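Local atomic coordinates of glypican-1 (Homo sapiens, PDB entry 4YWT), a protein that carries heparan sulfate chains at the cell surface and, through them, binds alpha-4 (V) collagen and takes part in Schwann cell myelination. Residues Q102-F110 against T373-Q384; V217-V228 against M462-Y470. The protein carries 3 engineered substitutions. One frame throughout, in Å; residues are numbered along the deposited sequence. Where two conformers were deposited one is given.

In the fold
Both contacts lie in the largely helical core of glypican-1, their centres about 14 Å apart, and the long helices 70-129 and 204-236 join them. Helix 70-129 faces helix 373-387 in contact 1; helix 204-236 faces helix 450-471 in contact 2. Between the contacts Leu103 CD1 comes 3.3 Å from Val223 O, and Phe110 CE2 packs 3.5 Å from Ala219 CB. Along the chain the segments alternate, 102-110, 217-228, 373-384, 462-470, so the two pairings interlock. Contact 1 also lies near the ligands: the side chain of His109 is about 8 Å from the N-acetylglucosamine, and that of Gln384 about 9 Å from a calcium ion.

Contact 1. Residues Q102-F110 against T373-Q384; sequences QLRSFDDHF and TLEKLVSEAKAQ
Gln102 begins the contact by bringing the oxygen of its amide to Ala381: OE1 lies 3.6 Å from Ala381 CB, while NE2 faces the CG methylenes of Glu380 and Gln384. A bend at chi2 turns the amide toward helix 373-387, and the Gln102 chain crosses that of Glu380 at about a right angle, amide and carboxylate planes 22° apart. A water ties OE1 to the other helix, donating to Gln102 OE1 at 3.0 Å and to Leu377 O. Ser105 brushes Leu377 with its CB, its hydroxyl being bonded to Thr101 O. One turn on from Gln102, Phe106 pushes the far end of its ring between the helices, where CE1 touches Ala381 CB at 3.6 Å and CZ comes 3.4 Å from Leu377 O. The CG of His109 is anti to the backbone N (chi1 -178°), which carries the imidazole across to the start of helix 373-387. Thr373 CG2 sits over one ring face, a CH-pi contact 3.8 Å from the centroid and 26° off the normal, while Leu377 CD1 packs against His109 CD2. A second water lies in the ring plane, 2.9 Å from His109 NE2, and accepts from Leu374 N. Phe110 closes the row, its CE1 3.8 Å from Leu374 CD1. The two helices run nearly antiparallel with their axes 11.2 Å apart, a wide spacing bridged by aromatic rings and waters. Behind them, Phe106 meets the ring of Phe222 on helix 204-236, Phe110 stands edge-to-face with Phe303, and Trp304 packs against Leu374 and Val378.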
loop_
_atom_site.group_PDB
_atom_site.type_symbol
_atom_site.label_atom_id
_atom_site.label_comp_id
_atom_site.label_asym_id
_atom_site.label_seq_id
_atom_site.Cartn_x
_atom_site.Cartn_y
_atom_site.Cartn_z
ATOM N N GLN A 102 5.131 5.465 4.070
ATOM C CA GLN A 102 5.946 4.903 2.991
ATOM C C GLN A 102 5.902 5.783 1.740
ATOM O O GLN A 102 6.944 6.121 1.158
ATOM C CB GLN A 102 5.485 3.484 2.645
ATOM C CG GLN A 102 5.841 2.439 3.690
ATOM C CD GLN A 102 7.340 2.262 3.850
ATOM O OE1 GLN A 102 8.108 2.487 2.914
ATOM N NE2 GLN A 102 7.764 1.857 5.041
ATOM N N LEU A 103 4.689 6.158 1.345
ATOM C CA LEU A 103 4.475 6.974 0.155
ATOM C C LEU A 103 5.233 8.298 0.235
ATOM O O LEU A 103 5.999 8.647 -0.676
ATOM C CB LEU A 103 2.980 7.235 -0.044
ATOM C CG LEU A 103 2.581 7.988 -1.311
ATOM C CD1 LEU A 103 3.203 7.320 -2.516
ATOM C CD2 LEU A 103 1.070 8.032 -1.450
ATOM N N ARG A 104 5.016 9.021 1.331
ATOM C CA ARG A 104 5.709 10.286 1.560
ATOM C C ARG A 104 7.222 10.104 1.484
ATOM O O ARG A 104 7.911 10.845 0.776
ATOM C CB ARG A 104 5.319 10.878 2.915
ATOM N N SER A 105 7.725 9.099 2.199
ATOM C CA SER A 105 9.159 8.820 2.229
ATOM C C SER A 105 9.745 8.607 0.833
ATOM O O SER A 105 10.717 9.268 0.457
ATOM C CB SER A 105 9.444 7.595 3.101
ATOM O OG SER A 105 9.174 7.869 4.465
ATOM N N PHE A 106 9.153 7.697 0.065
ATOM C CA PHE A 106 9.695 7.378 -1.254
ATOM C C PHE A 106 9.563 8.528 -2.249
ATOM O O PHE A 106 10.516 8.835 -2.972
ATOM C CB PHE A 106 9.031 6.123 -1.819
ATOM C CG PHE A 106 9.667 4.847 -1.352
ATOM C CD1 PHE A 106 9.262 4.244 -0.170
ATOM C CD2 PHE A 106 10.682 4.256 -2.089
ATOM C CE1 PHE A 106 9.851 3.071 0.264
ATOM C CE2 PHE A 106 11.276 3.083 -1.660
ATOM C CZ PHE A 106 10.859 2.490 -0.481
ATOM N N ASP A 107 8.392 9.162 -2.289
ATOM C CA ASP A 107 8.188 10.290 -3.196
ATOM C C ASP A 107 9.210 11.393 -2.905
ATOM O O ASP A 107 9.966 11.835 -3.797
ATOM C CB ASP A 107 6.762 10.832 -3.065
ATOM C CG ASP A 107 6.410 11.822 -4.159
ATOM O OD1 ASP A 107 6.774 11.569 -5.328
ATOM O OD2 ASP A 107 5.768 12.848 -3.853
ATOM N N ASP A 108 9.240 11.807 -1.640
ATOM C CA ASP A 108 10.160 12.841 -1.185
ATOM C C ASP A 108 11.611 12.482 -1.469
ATOM O O ASP A 108 12.401 13.354 -1.823
ATOM C CB ASP A 108 9.981 13.103 0.313
ATOM C CG ASP A 108 8.769 13.963 0.616
ATOM O OD1 ASP A 108 7.920 14.138 -0.284
ATOM O OD2 ASP A 108 8.666 14.462 1.757
ATOM N N HIS A 109 11.968 11.209 -1.320
ATOM C CA HIS A 109 13.362 10.822 -1.515
ATOM C C HIS A 109 13.755 10.774 -2.989
ATOM O O HIS A 109 14.887 11.101 -3.333
ATOM C CB HIS A 109 13.664 9.473 -0.870
ATOM C CG HIS A 109 15.096 9.062 -1.008
ATOM N ND1 HIS A 109 16.134 9.809 -0.494
ATOM C CD2 HIS A 109 15.667 7.996 -1.618
ATOM C CE1 HIS A 109 17.282 9.219 -0.775
ATOM N NE2 HIS A 109 17.026 8.115 -1.454
ATOM N N PHE A 110 12.840 10.355 -3.855
ATOM C CA PHE A 110 13.117 10.370 -5.289
ATOM C C PHE A 110 13.295 11.814 -5.757
ATOM O O PHE A 110 14.290 12.162 -6.437
ATOM C CB PHE A 110 11.994 9.677 -6.065
ATOM C CG PHE A 110 12.026 8.177 -5.962
ATOM C CD1 PHE A 110 13.226 7.489 -6.046
ATOM C CD2 PHE A 110 10.859 7.456 -5.766
ATOM C CE1 PHE A 110 13.260 6.109 -5.950
ATOM C CE2 PHE A 110 10.887 6.076 -5.663
ATOM C CZ PHE A 110 12.089 5.402 -5.755
ATOM N N THR A 373 20.610 5.340 1.329
ATOM C CA THR A 373 19.275 5.678 1.809
ATOM C C THR A 373 18.203 4.882 1.069
ATOM O O THR A 373 17.314 4.292 1.689
ATOM C CB THR A 373 18.986 7.180 1.656
ATOM O OG1 THR A 373 19.961 7.931 2.388
ATOM C CG2 THR A 373 17.598 7.510 2.186
ATOM N N LEU A 374 18.306 4.857 -0.258
ATOM C CA LEU A 374 17.333 4.164 -1.096
ATOM C C LEU A 374 17.267 2.675 -0.773
ATOM O O LEU A 374 16.188 2.090 -0.740
ATOM C CB LEU A 374 17.663 4.361 -2.577
ATOM C CG LEU A 374 16.700 3.707 -3.569
ATOM C CD1 LEU A 374 15.284 4.225 -3.370
ATOM C CD2 LEU A 374 17.162 3.932 -5.003
ATOM N N GLU A 375 18.423 2.070 -0.526
ATOM C CA GLU A 375 18.493 0.641 -0.240
ATOM C C GLU A 375 17.860 0.301 1.111
ATOM O O GLU A 375 17.134 -0.688 1.236
ATOM C CB GLU A 375 19.946 0.165 -0.283
ATOM C CG GLU A 375 20.115 -1.339 -0.152
ATOM C CD GLU A 375 21.514 -1.798 -0.517
ATOM O OE1 GLU A 375 22.199 -1.074 -1.269
ATOM O OE2 GLU A 375 21.929 -2.881 -0.053
ATOM N N LYS A 376 18.135 1.124 2.118
ATOM C CA LYS A 376 17.538 0.935 3.435
ATOM C C LYS A 376 16.026 1.102 3.359
ATOM O O LYS A 376 15.265 0.311 3.937
ATOM C CB LYS A 376 18.126 1.920 4.446
ATOM C CG LYS A 376 19.609 1.736 4.712
ATOM C CD LYS A 376 20.044 2.550 5.920
ATOM C CE LYS A 376 21.551 2.528 6.096
ATOM N NZ LYS A 376 22.076 1.134 6.105
ATOM N N LEU A 377 15.602 2.139 2.641
ATOM C CA LEU A 377 14.185 2.390 2.420
ATOM C C LEU A 377 13.524 1.196 1.744
ATOM O O LEU A 377 12.410 0.816 2.096
ATOM C CB LEU A 377 13.983 3.647 1.574
ATOM C CG LEU A 377 14.189 4.986 2.281
ATOM C CD1 LEU A 377 14.057 6.129 1.289
ATOM C CD2 LEU A 377 13.200 5.144 3.425
ATOM N N VAL A 378 14.223 0.602 0.782
ATOM C CA VAL A 378 13.699 -0.551 0.060
ATOM C C VAL A 378 13.597 -1.777 0.968
ATOM O O VAL A 378 12.610 -2.507 0.914
ATOM C CB VAL A 378 14.565 -0.878 -1.181
ATOM C CG1 VAL A 378 14.351 -2.313 -1.638
ATOM C CG2 VAL A 378 14.246 0.089 -2.308
ATOM N N SER A 379 14.602 -1.993 1.812
ATOM C CA SER A 379 14.560 -3.101 2.767
ATOM C C SER A 379 13.376 -2.963 3.723
ATOM O O SER A 379 12.575 -3.896 3.889
ATOM C CB SER A 379 15.865 -3.180 3.564
ATOM O OG SER A 379 16.904 -3.755 2.791
ATOM N N GLU A 380 13.269 -1.791 4.344
ATOM C CA GLU A 380 12.172 -1.514 5.266
ATOM C C GLU A 380 10.813 -1.680 4.583
ATOM O O GLU A 380 9.898 -2.295 5.138
ATOM C CB GLU A 380 12.306 -0.102 5.843
ATOM C CG GLU A 380 11.050 0.428 6.522
ATOM C CD GLU A 380 10.728 -0.293 7.818
ATOM O OE1 GLU A 380 11.605 -1.012 8.340
ATOM O OE2 GLU A 380 9.593 -0.136 8.316
ATOM N N ALA A 381 10.698 -1.143 3.373
ATOM C CA ALA A 381 9.452 -1.202 2.617
ATOM C C ALA A 381 9.067 -2.636 2.269
ATOM O O ALA A 381 7.902 -3.010 2.373
ATOM C CB ALA A 381 9.561 -0.366 1.354
ATOM N N LYS A 382 10.045 -3.435 1.855
ATOM C CA LYS A 382 9.790 -4.832 1.530
ATOM C C LYS A 382 9.379 -5.606 2.775
ATOM O O LYS A 382 8.515 -6.482 2.709
ATOM C CB LYS A 382 11.014 -5.476 0.875
ATOM C CG LYS A 382 11.267 -4.985 -0.544
ATOM C CD LYS A 382 12.072 -5.981 -1.365
ATOM C CE LYS A 382 13.528 -6.014 -0.944
ATOM N NZ LYS A 382 14.359 -6.745 -1.942
ATOM N N ALA A 383 9.988 -5.276 3.911
ATOM C CA ALA A 383 9.578 -5.880 5.175
ATOM C C ALA A 383 8.115 -5.558 5.480
ATOM O O ALA A 383 7.305 -6.460 5.727
ATOM C CB ALA A 383 10.473 -5.408 6.310
ATOM N N GLN A 384 7.780 -4.272 5.443
ATOM C CA GLN A 384 6.426 -3.820 5.754
ATOM C C GLN A 384 5.374 -4.366 4.788
ATOM O O GLN A 384 4.231 -4.598 5.178
ATOM C CB GLN A 384 6.364 -2.291 5.767
ATOM C CG GLN A 384 6.965 -1.648 7.010
ATOM C CD GLN A 384 6.144 -1.898 8.266
ATOM O OE1 GLN A 384 5.049 -2.460 8.212
ATOM N NE2 GLN A 384 6.675 -1.476 9.409
HETATM O O HOH W 1 10.997 2.296 3.621
HETATM O O HOH W 2 19.673 7.070 -1.882
#

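Contact 2. Residues V217-V228 against M462-Y470; sequences VAARSFVQGLGV and MTNRLRSAY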
loop_
_atom_site.group_PDB
_atom_site.type_symbol
_atom_site.label_atom_id
_atom_site.label_comp_id
_atom_site.label_asym_id
_atom_site.label_seq_id
_atom_site.Cartn_x
_atom_site.Cartn_y
_atom_site.Cartn_z
ATOM N N VAL A 217 10.699 4.959 -14.463
ATOM C CA VAL A 217 9.387 4.332 -14.549
ATOM C C VAL A 217 9.224 3.341 -13.397
ATOM O O VAL A 217 8.115 3.153 -12.888
ATOM C CB VAL A 217 9.153 3.626 -15.913
ATOM C CG1 VAL A 217 10.036 2.398 -16.065
ATOM C CG2 VAL A 217 7.686 3.247 -16.072
ATOM N N ALA A 218 10.330 2.730 -12.966
ATOM C CA ALA A 218 10.288 1.870 -11.786
ATOM C C ALA A 218 9.819 2.658 -10.562
ATOM O O ALA A 218 8.847 2.284 -9.894
ATOM C CB ALA A 218 11.650 1.249 -11.529
ATOM N N ALA A 219 10.512 3.761 -10.289
ATOM C CA ALA A 219 10.197 4.631 -9.160
ATOM C C ALA A 219 8.755 5.132 -9.208
ATOM O O ALA A 219 8.007 5.036 -8.217
ATOM C CB ALA A 219 11.158 5.809 -9.131
ATOM N N ARG A 220 8.375 5.666 -10.365
ATOM C CA ARG A 220 7.030 6.196 -10.556
ATOM C C ARG A 220 5.963 5.135 -10.309
ATOM O O ARG A 220 4.969 5.393 -9.630
ATOM C CB ARG A 220 6.869 6.765 -11.966
ATOM C CG ARG A 220 5.532 7.448 -12.191
ATOM C CD ARG A 220 4.995 7.170 -13.581
ATOM N NE ARG A 220 5.842 7.735 -14.625
ATOM C CZ ARG A 220 5.895 7.273 -15.871
ATOM N NH1 ARG A 220 5.153 6.233 -16.225
ATOM N NH2 ARG A 220 6.693 7.847 -16.759
ATOM N N SER A 221 6.173 3.944 -10.862
ATOM C CA SER A 221 5.209 2.861 -10.717
ATOM C C SER A 221 5.108 2.401 -9.266
ATOM O O SER A 221 4.023 2.069 -8.784
ATOM C CB SER A 221 5.585 1.687 -11.620
ATOM O OG SER A 221 5.602 2.085 -12.980
ATOM N N PHE A 222 6.242 2.381 -8.572
ATOM C CA PHE A 222 6.248 1.997 -7.164
ATOM C C PHE A 222 5.434 2.989 -6.330
ATOM O O PHE A 222 4.531 2.597 -5.569
ATOM C CB PHE A 222 7.683 1.905 -6.640
ATOM C CG PHE A 222 7.779 1.480 -5.201
ATOM C CD1 PHE A 222 7.653 0.145 -4.849
ATOM C CD2 PHE A 222 8.006 2.412 -4.203
ATOM C CE1 PHE A 222 7.742 -0.249 -3.529
ATOM C CE2 PHE A 222 8.100 2.023 -2.879
ATOM C CZ PHE A 222 7.967 0.692 -2.542
ATOM N N VAL A 223 5.747 4.274 -6.488
ATOM C CA VAL A 223 5.026 5.323 -5.765
ATOM C C VAL A 223 3.519 5.278 -6.065
ATOM O O VAL A 223 2.680 5.340 -5.148
ATOM C CB VAL A 223 5.598 6.716 -6.109
ATOM C CG1 VAL A 223 4.616 7.820 -5.746
ATOM C CG2 VAL A 223 6.934 6.922 -5.407
ATOM N N GLN A 224 3.189 5.151 -7.348
ATOM C CA GLN A 224 1.803 5.003 -7.789
ATOM C C GLN A 224 1.117 3.825 -7.100
ATOM O O GLN A 224 -0.037 3.926 -6.680
ATOM C CB GLN A 224 1.744 4.820 -9.306
ATOM C CG GLN A 224 1.273 6.047 -10.067
ATOM C CD GLN A 224 1.517 5.934 -11.560
ATOM O OE1 GLN A 224 2.029 4.923 -12.042
ATOM N NE2 GLN A 224 1.147 6.972 -12.301
ATOM N N GLY A 225 1.839 2.713 -6.990
ATOM C CA GLY A 225 1.340 1.534 -6.307
ATOM C C GLY A 225 1.038 1.799 -4.845
ATOM O O GLY A 225 -0.009 1.385 -4.333
ATOM N N LEU A 226 1.953 2.486 -4.165
ATOM C CA LEU A 226 1.709 2.863 -2.773
ATOM C C LEU A 226 0.441 3.706 -2.654
ATOM O O LEU A 226 -0.400 3.475 -1.769
ATOM C CB LEU A 226 2.905 3.622 -2.195
ATOM C CG LEU A 226 4.164 2.794 -1.931
ATOM C CD1 LEU A 226 5.322 3.700 -1.555
ATOM C CD2 LEU A 226 3.906 1.765 -0.840
ATOM N N GLY A 227 0.300 4.674 -3.557
ATOM C CA GLY A 227 -0.890 5.509 -3.583
ATOM C C GLY A 227 -2.175 4.712 -3.758
ATOM O O GLY A 227 -3.163 4.929 -3.045
ATOM N N VAL A 228 -2.154 3.777 -4.704
ATOM C CA VAL A 228 -3.317 2.947 -4.987
ATOM C C VAL A 228 -3.678 2.084 -3.784
ATOM O O VAL A 228 -4.842 2.017 -3.403
ATOM C CB VAL A 228 -3.088 2.043 -6.217
ATOM C CG1 VAL A 228 -4.118 0.915 -6.258
ATOM C CG2 VAL A 228 -3.134 2.865 -7.494
ATOM N N MET A 462 -3.325 -1.284 -11.482
ATOM C CA MET A 462 -2.015 -0.883 -10.979
ATOM C C MET A 462 -1.008 -2.024 -11.119
ATOM O O MET A 462 0.145 -1.805 -11.504
ATOM C CB MET A 462 -2.112 -0.432 -9.521
ATOM C CG MET A 462 -0.845 0.217 -8.980
ATOM S SD MET A 462 -0.392 1.728 -9.852
ATOM C CE MET A 462 1.167 1.235 -10.576
ATOM N N THR A 463 -1.453 -3.243 -10.820
ATOM C CA THR A 463 -0.600 -4.420 -10.942
ATOM C C THR A 463 -0.105 -4.592 -12.369
ATOM O O THR A 463 1.086 -4.820 -12.596
ATOM C CB THR A 463 -1.329 -5.703 -10.517
ATOM O OG1 THR A 463 -1.813 -5.559 -9.177
ATOM C CG2 THR A 463 -0.388 -6.898 -10.588
ATOM N N ASN A 464 -1.021 -4.482 -13.330
ATOM C CA ASN A 464 -0.647 -4.543 -14.738
ATOM C C ASN A 464 0.379 -3.470 -15.085
ATOM O O ASN A 464 1.397 -3.756 -15.733
ATOM C CB ASN A 464 -1.881 -4.402 -15.632
ATOM C CG ASN A 464 -2.806 -5.601 -15.539
ATOM O OD1 ASN A 464 -2.363 -6.724 -15.297
ATOM N ND2 ASN A 464 -4.099 -5.367 -15.735
ATOM N N ARG A 465 0.114 -2.242 -14.640
ATOM C CA ARG A 465 1.064 -1.144 -14.817
ATOM C C ARG A 465 2.459 -1.503 -14.307
ATOM O O ARG A 465 3.460 -1.187 -14.947
ATOM C CB ARG A 465 0.586 0.121 -14.100
ATOM C CG ARG A 465 -0.493 0.911 -14.817
ATOM C CD ARG A 465 -0.477 2.357 -14.335
ATOM N NE ARG A 465 -1.600 3.140 -14.844
ATOM C CZ ARG A 465 -2.626 3.538 -14.100
ATOM N NH1 ARG A 465 -2.671 3.231 -12.811
ATOM N NH2 ARG A 465 -3.605 4.248 -14.643
ATOM N N LEU A 466 2.517 -2.162 -13.153
ATOM C CA LEU A 466 3.796 -2.511 -12.537
ATOM C C LEU A 466 4.494 -3.684 -13.215
ATOM O O LEU A 466 5.721 -3.776 -13.197
ATOM C CB LEU A 466 3.600 -2.819 -11.053
ATOM C CG LEU A 466 3.535 -1.597 -10.141
ATOM C CD1 LEU A 466 2.562 -1.832 -9.009
ATOM C CD2 LEU A 466 4.919 -1.285 -9.597
ATOM N N ARG A 467 3.718 -4.588 -13.802
ATOM C CA ARG A 467 4.299 -5.703 -14.538
ATOM C C ARG A 467 4.904 -5.190 -15.841
ATOM O O ARG A 467 6.026 -5.561 -16.216
ATOM C CB ARG A 467 3.247 -6.783 -14.798
ATOM C CG ARG A 467 2.821 -7.512 -13.532
ATOM C CD ARG A 467 1.709 -8.520 -13.781
ATOM N NE ARG A 467 1.440 -9.316 -12.584
ATOM C CZ ARG A 467 0.372 -10.091 -12.419
ATOM N NH1 ARG A 467 -0.543 -10.177 -13.375
ATOM N NH2 ARG A 467 0.218 -10.777 -11.294
ATOM N N SER A 468 4.163 -4.314 -16.515
ATOM C CA SER A 468 4.674 -3.667 -17.719
ATOM C C SER A 468 5.919 -2.845 -17.397
ATOM O O SER A 468 6.916 -2.911 -18.115
ATOM C CB SER A 468 3.603 -2.781 -18.354
ATOM O OG SER A 468 2.525 -3.561 -18.839
ATOM N N ALA A 469 5.853 -2.080 -16.313
ATOM C CA ALA A 469 6.984 -1.275 -15.862
ATOM C C ALA A 469 8.196 -2.155 -15.585
ATOM O O ALA A 469 9.327 -1.791 -15.908
ATOM C CB ALA A 469 6.613 -0.482 -14.621
ATOM N N TYR A 470 7.951 -3.315 -14.987
ATOM C CA TYR A 470 9.019 -4.266 -14.715
ATOM C C TYR A 470 9.639 -4.761 -16.012
ATOM O O TYR A 470 10.857 -4.905 -16.108
ATOM C CB TYR A 470 8.505 -5.450 -13.898
ATOM C CG TYR A 470 9.605 -6.388 -13.457
ATOM C CD1 TYR A 470 10.337 -6.134 -12.305
ATOM C CD2 TYR A 470 9.922 -7.520 -14.200
ATOM C CE1 TYR A 470 11.348 -6.985 -11.898
ATOM C CE2 TYR A 470 10.931 -8.376 -13.801
ATOM C CZ TYR A 470 11.639 -8.103 -12.648
ATOM O OH TYR A 470 12.644 -8.952 -12.245
#
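Met462 packs on helix 204-236 as a knob, its side chain seated in a hole formed by Ser221, Gln224, Gly225 and Val228. It sends CG away from its own nitrogen (chi1 -171°), and bends at chi2 and chi3 then fold the thioether over the opposite backbone: CG comes 3.7 Å from Gly225 CA, and CE reaches Ser221 O at 3.5 Å. Gly225, with no side chain, lies beneath Met462 CG and also lets Leu466 CD1 come close. Val228 CG2 flanks the sulfur, 3.8 Å from Met462 SD, and Gln224 CB packs against SD and CE. A turn along, Leu466 sets CD2 beside Ser221, 3.7 Å from its CB, and Leu292 of helix 286-299 touches both Met462 and Leu466. This is antiparallel helix packing, with axes 9.4 Å apart and N-to-C directions at 164°, within the elongated helical bundle of the glypican core. Ser221 is buried where the backbones come nearest and was modelled in two conformers; in the one given, its hydroxyl turns back to its own helix, donating to Val217 O at 2.7 Å. That carbonyl then takes two bonds, from Ser221 OG and Ser221 N, which approach from opposite faces of its plane. Ala469 CB lies 3.8 Å from Ser221 CB. Toward Val217 and on the solvent side the fit slackens. Val217 CG2 only reaches Ala469 CB at 4.1 Å, and exposed Arg465 lies at the solvent side, its CD methylene near Gln224 OE1 while the guanidinium turns away from the amide.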